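Local coordinates for protein, related to general stress protein 26(GS26) of B.subtilis (Clostridium acetobutylicum, PDB 2HQ7) that is of unconfirmed function but, as a member of the pyridoxamine 5'-phosphate oxidase family related to general stress protein 26, probably binds a flavin and acts as an oxidoreductase, at residues M58-L70 with G80-D92. Numbering follows the deposited sequence.
Sequences MVERLKKNNKICL and GLMLVGTIEILHD. With EDO (1,2-ethanediol), chain H.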
loop_
_atom_site.group_PDB
_atom_site.type_symbol
_atom_site.label_atom_id
_atom_site.label_comp_id
_atom_site.label_asym_id
_atom_site.label_seq_id
_atom_site.Cartn_x
_atom_site.Cartn_y
_atom_site.Cartn_z
HETATM N N MSE B 58 -9.114 4.387 -13.357
HETATM C CA MSE B 58 -8.879 5.031 -12.071
HETATM C C MSE B 58 -9.818 6.210 -11.883
HETATM O O MSE B 58 -10.383 6.383 -10.821
HETATM C CB MSE B 58 -7.420 5.511 -11.965
HETATM C CG MSE B 58 -7.045 6.228 -10.681
HETATM SE SE MSE B 58 -7.210 5.125 -9.033
HETATM C CE MSE B 58 -9.138 4.926 -8.911
ATOM N N VAL B 59 -9.989 7.010 -12.925
ATOM C CA VAL B 59 -10.818 8.207 -12.840
ATOM C C VAL B 59 -12.265 7.856 -12.563
ATOM O O VAL B 59 -12.867 8.402 -11.646
ATOM C CB VAL B 59 -10.734 9.048 -14.118
ATOM C CG1 VAL B 59 -11.772 10.167 -14.086
ATOM C CG2 VAL B 59 -9.330 9.596 -14.284
ATOM N N GLU B 60 -12.808 6.948 -13.359
ATOM C CA GLU B 60 -14.158 6.446 -13.159
ATOM C C GLU B 60 -14.358 5.890 -11.754
ATOM O O GLU B 60 -15.395 6.133 -11.155
ATOM C CB GLU B 60 -14.478 5.357 -14.178
ATOM C CG GLU B 60 -14.706 5.875 -15.601
ATOM C CD GLU B 60 -14.903 4.744 -16.630
ATOM O OE1 GLU B 60 -14.601 3.556 -16.317
ATOM O OE2 GLU B 60 -15.351 5.060 -17.760
ATOM N N ARG B 61 -13.385 5.125 -11.260
ATOM C CA ARG B 61 -13.408 4.572 -9.908
ATOM C C ARG B 61 -13.403 5.650 -8.830
ATOM O O ARG B 61 -14.170 5.572 -7.873
ATOM C CB ARG B 61 -12.213 3.636 -9.665
ATOM C CG ARG B 61 -11.962 3.274 -8.140
ATOM C CD ARG B 61 -10.659 2.477 -7.871
ATOM N NE ARG B 61 -10.461 1.498 -8.933
ATOM C CZ ARG B 61 -9.329 0.858 -9.181
ATOM N NH1 ARG B 61 -8.250 1.031 -8.418
ATOM N NH2 ARG B 61 -9.289 0.023 -10.206
ATOM N N LEU B 62 -12.505 6.624 -8.941
ATOM C CA LEU B 62 -12.472 7.718 -7.963
ATOM C C LEU B 62 -13.736 8.586 -7.983
ATOM O O LEU B 62 -14.146 9.122 -6.955
ATOM C CB LEU B 62 -11.256 8.583 -8.172
ATOM C CG LEU B 62 -9.966 7.866 -7.822
ATOM C CD1 LEU B 62 -8.831 8.852 -8.048
ATOM C CD2 LEU B 62 -9.999 7.285 -6.384
ATOM N N LYS B 63 -14.357 8.691 -9.147
ATOM C CA LYS B 63 -15.627 9.392 -9.287
ATOM C C LYS B 63 -16.767 8.734 -8.495
ATOM O O LYS B 63 -17.638 9.419 -7.962
ATOM C CB LYS B 63 -16.025 9.467 -10.771
ATOM C CG LYS B 63 -15.251 10.517 -11.596
ATOM C CD LYS B 63 -15.863 10.749 -12.997
ATOM C CE LYS B 63 -15.182 11.927 -13.724
ATOM N NZ LYS B 63 -15.505 11.982 -15.188
ATOM N N LYS B 64 -16.766 7.411 -8.435
ATOM C CA LYS B 64 -17.812 6.655 -7.778
ATOM C C LYS B 64 -17.458 6.391 -6.323
ATOM O O LYS B 64 -18.330 6.190 -5.499
ATOM C CB LYS B 64 -18.002 5.317 -8.487
ATOM C CG LYS B 64 -18.289 5.420 -9.988
ATOM C CD LYS B 64 -19.778 5.447 -10.298
ATOM C CE LYS B 64 -20.097 4.846 -11.662
ATOM N NZ LYS B 64 -19.793 3.387 -11.677
ATOM N N ASN B 65 -16.163 6.344 -6.001
ATOM C CA ASN B 65 -15.752 6.067 -4.636
ATOM C C ASN B 65 -14.390 6.715 -4.404
ATOM O O ASN B 65 -13.414 6.260 -4.958
ATOM C CB ASN B 65 -15.693 4.557 -4.434
ATOM C CG ASN B 65 -15.465 4.159 -3.004
ATOM O OD1 ASN B 65 -14.868 4.886 -2.217
ATOM N ND2 ASN B 65 -15.950 2.984 -2.657
ATOM N N ASN B 66 -14.354 7.793 -3.623
ATOM C CA ASN B 66 -13.133 8.571 -3.379
ATOM C C ASN B 66 -12.538 8.371 -1.996
ATOM O O ASN B 66 -11.730 9.160 -1.559
ATOM C CB ASN B 66 -13.399 10.065 -3.618
ATOM C CG ASN B 66 -14.346 10.673 -2.593
ATOM O OD1 ASN B 66 -14.918 9.974 -1.758
ATOM N ND2 ASN B 66 -14.453 11.984 -2.610
ATOM N N LYS B 67 -12.908 7.284 -1.332
ATOM C CA LYS B 67 -12.352 6.929 -0.047
ATOM C C LYS B 67 -11.049 6.196 -0.296
ATOM O O LYS B 67 -10.980 5.178 -1.010
ATOM C CB LYS B 67 -13.325 6.063 0.734
ATOM C CG LYS B 67 -14.641 6.789 1.127
ATOM C CD LYS B 67 -15.497 5.869 2.002
ATOM C CE LYS B 67 -16.842 6.532 2.306
ATOM N NZ LYS B 67 -17.501 5.941 3.489
ATOM N N ILE B 68 -9.987 6.768 0.229
ATOM C CA ILE B 68 -8.701 6.232 -0.064
ATOM C C ILE B 68 -7.858 6.225 1.189
ATOM O O ILE B 68 -8.221 6.781 2.247
ATOM C CB ILE B 68 -7.963 7.003 -1.208
ATOM C CG1 ILE B 68 -7.518 8.388 -0.765
ATOM C CG2 ILE B 68 -8.776 7.070 -2.496
ATOM C CD1 ILE B 68 -6.263 8.834 -1.502
ATOM N N CYS B 69 -6.695 5.632 1.059
ATOM C CA CYS B 69 -5.691 5.833 2.067
ATOM C C CYS B 69 -4.336 5.978 1.422
ATOM O O CYS B 69 -4.100 5.529 0.295
ATOM C CB CYS B 69 -5.714 4.719 3.083
ATOM S SG CYS B 69 -4.862 3.276 2.573
ATOM N N LEU B 70 -3.470 6.678 2.113
ATOM C CA LEU B 70 -2.043 6.813 1.710
ATOM C C LEU B 70 -1.171 6.053 2.668
ATOM O O LEU B 70 -1.456 6.010 3.877
ATOM C CB LEU B 70 -1.598 8.279 1.745
ATOM C CG LEU B 70 -2.338 9.337 0.907
ATOM C CD1 LEU B 70 -1.528 10.663 0.873
ATOM C CD2 LEU B 70 -2.508 8.854 -0.462
ATOM N N GLY B 80 5.988 2.809 9.455
ATOM C CA GLY B 80 5.145 3.283 8.404
ATOM C C GLY B 80 4.140 4.255 8.949
ATOM O O GLY B 80 3.883 4.312 10.146
ATOM N N LEU B 81 3.546 5.013 8.050
ATOM C CA LEU B 81 2.516 5.939 8.405
ATOM C C LEU B 81 1.371 5.738 7.442
ATOM O O LEU B 81 1.593 5.750 6.242
ATOM C CB LEU B 81 3.078 7.347 8.263
ATOM C CG LEU B 81 2.018 8.460 8.210
ATOM C CD1 LEU B 81 1.357 8.571 9.549
ATOM C CD2 LEU B 81 2.685 9.787 7.853
HETATM N N MSE B 82 0.144 5.584 7.942
HETATM C CA MSE B 82 -1.015 5.508 7.069
HETATM C C MSE B 82 -1.951 6.648 7.368
HETATM O O MSE B 82 -2.272 6.898 8.529
HETATM C CB MSE B 82 -1.788 4.209 7.275
HETATM C CG MSE B 82 -3.154 4.234 6.603
HETATM SE SE MSE B 82 -4.307 2.774 7.008
HETATM C CE MSE B 82 -4.989 3.143 8.817
ATOM N N LEU B 83 -2.450 7.289 6.310
ATOM C CA LEU B 83 -3.431 8.349 6.450
ATOM C C LEU B 83 -4.646 7.939 5.683
ATOM O O LEU B 83 -4.518 7.424 4.560
ATOM C CB LEU B 83 -2.919 9.669 5.888
ATOM C CG LEU B 83 -1.620 10.190 6.513
ATOM C CD1 LEU B 83 -1.074 11.360 5.655
ATOM C CD2 LEU B 83 -1.775 10.626 7.990
ATOM N N VAL B 84 -5.813 8.215 6.264
ATOM C CA VAL B 84 -7.105 7.839 5.717
ATOM C C VAL B 84 -7.947 9.094 5.453
ATOM O O VAL B 84 -7.961 10.038 6.252
ATOM C CB VAL B 84 -7.845 6.891 6.679
ATOM C CG1 VAL B 84 -9.331 6.657 6.184
ATOM C CG2 VAL B 84 -7.100 5.626 6.811
ATOM N N GLY B 85 -8.646 9.102 4.331
ATOM C CA GLY B 85 -9.285 10.319 3.839
ATOM C C GLY B 85 -9.907 10.141 2.484
ATOM O O GLY B 85 -10.168 9.032 2.084
ATOM N N THR B 86 -10.188 11.262 1.815
ATOM C CA THR B 86 -10.834 11.284 0.519
ATOM C C THR B 86 -10.049 12.141 -0.455
ATOM O O THR B 86 -9.353 13.082 -0.073
ATOM C CB THR B 86 -12.231 11.927 0.592
ATOM O OG1 THR B 86 -12.079 13.226 1.142
ATOM C CG2 THR B 86 -13.156 11.135 1.453
ATOM N N ILE B 87 -10.200 11.832 -1.725
ATOM C CA ILE B 87 -9.367 12.417 -2.756
ATOM C C ILE B 87 -10.266 13.053 -3.824
ATOM O O ILE B 87 -11.336 12.545 -4.105
ATOM C CB ILE B 87 -8.477 11.334 -3.348
ATOM C CG1 ILE B 87 -7.279 11.951 -4.059
ATOM C CG2 ILE B 87 -9.301 10.399 -4.261
ATOM C CD1 ILE B 87 -6.102 11.029 -4.147
ATOM N N GLU B 88 -9.847 14.185 -4.391
ATOM C CA GLU B 88 -10.572 14.746 -5.525
ATOM C C GLU B 88 -9.600 15.007 -6.672
ATOM O O GLU B 88 -8.434 15.340 -6.435
ATOM C CB GLU B 88 -11.311 16.008 -5.115
ATOM C CG GLU B 88 -10.472 17.221 -4.958
ATOM C CD GLU B 88 -11.281 18.520 -5.171
ATOM O OE1 GLU B 88 -11.767 18.757 -6.309
ATOM O OE2 GLU B 88 -11.401 19.306 -4.207
ATOM N N ILE B 89 -10.070 14.829 -7.900
ATOM C CA ILE B 89 -9.260 15.080 -9.103
ATOM C C ILE B 89 -9.327 16.552 -9.383
ATOM O O ILE B 89 -10.393 17.108 -9.426
ATOM C CB ILE B 89 -9.817 14.348 -10.346
ATOM C CG1 ILE B 89 -9.755 12.820 -10.169
ATOM C CG2 ILE B 89 -9.073 14.780 -11.634
ATOM C CD1 ILE B 89 -10.800 12.050 -11.044
ATOM N N LEU B 90 -8.185 17.177 -9.615
ATOM C CA LEU B 90 -8.173 18.582 -9.988
ATOM C C LEU B 90 -8.051 18.759 -11.499
ATOM O O LEU B 90 -6.987 18.558 -12.098
ATOM C CB LEU B 90 -7.040 19.306 -9.285
ATOM C CG LEU B 90 -6.993 19.244 -7.767
ATOM C CD1 LEU B 90 -5.746 20.022 -7.302
ATOM C CD2 LEU B 90 -8.272 19.825 -7.165
ATOM N N HIS B 91 -9.146 19.182 -12.110
ATOM C CA HIS B 91 -9.223 19.277 -13.568
ATOM C C HIS B 91 -8.735 20.597 -14.166
ATOM O O HIS B 91 -8.438 20.664 -15.362
ATOM C CB HIS B 91 -10.669 19.012 -14.017
ATOM C CG HIS B 91 -11.095 17.595 -13.782
ATOM N ND1 HIS B 91 -11.947 17.229 -12.757
ATOM C CD2 HIS B 91 -10.729 16.444 -14.398
ATOM C CE1 HIS B 91 -12.117 15.918 -12.779
ATOM N NE2 HIS B 91 -11.395 15.420 -13.768
ATOM N N ASP B 92 -8.627 21.630 -13.350
ATOM C CA ASP B 92 -8.305 22.951 -13.867
ATOM C C ASP B 92 -6.808 23.144 -14.069
ATOM O O ASP B 92 -5.978 22.684 -13.283
ATOM C CB ASP B 92 -8.861 24.026 -12.960
ATOM C CG ASP B 92 -8.193 24.045 -11.635
ATOM O OD1 ASP B 92 -8.304 23.010 -10.935
ATOM O OD2 ASP B 92 -7.559 25.078 -11.305
HETATM C C1 EDO H . -11.052 22.049 -9.025
HETATM O O1 EDO H . -9.637 22.250 -9.170
HETATM C C2 EDO H . -11.492 20.627 -9.391
HETATM O O2 EDO H . -11.485 20.389 -10.809
HETATM O O HOH W 1 -13.351 12.200 -6.587
#
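Ile87 and Ile68 meet at about a right angle, their CD1 methyls only 3.4 Å apart, tighter than normal van der Waals contact. Ile87 reaches both secondary elements of 58-70 because its two branches diverge: CG1 lies anti to the backbone N (chi1 -160°) and carries CD1 to Ile68, whereas CG2 touches Ile68 CG2 and, at 3.8 Å, Leu62 CD2 on the helix. Farther along the strand, Ile89 CD1 meets Val59 CG1 at 3.7 Å, again crosswise, so the helix rests on alternate residues of 80-90. A water donates to both Leu62 O and Ile87 O, bridging the helix end to the strand.

Backbone pairing fixes this register. Ile68 pairs with Gly85 and Leu70 with Leu83, each by two hydrogen bonds; Ile68 N to Gly85 O is nearly straight (2.9 Å, 175° at the hydrogen). Ile87 N extends the series to Asn66 O, while the Asn66 amide lies beside Thr86, OD1 3.8 Å from CG2. Phe122 on strand 117-131 also packs against Ile68 and Leu70. On the other face, Cys69 and Val84 pack together and also meet Ile34 and Tyr31, respectively, of the second subunit. With strand axes at 161°, this is an antiparallel beta hairpin, its longer strand continuing under the preceding helix, within the curled antiparallel sheet of the FMN-binding split-barrel fold.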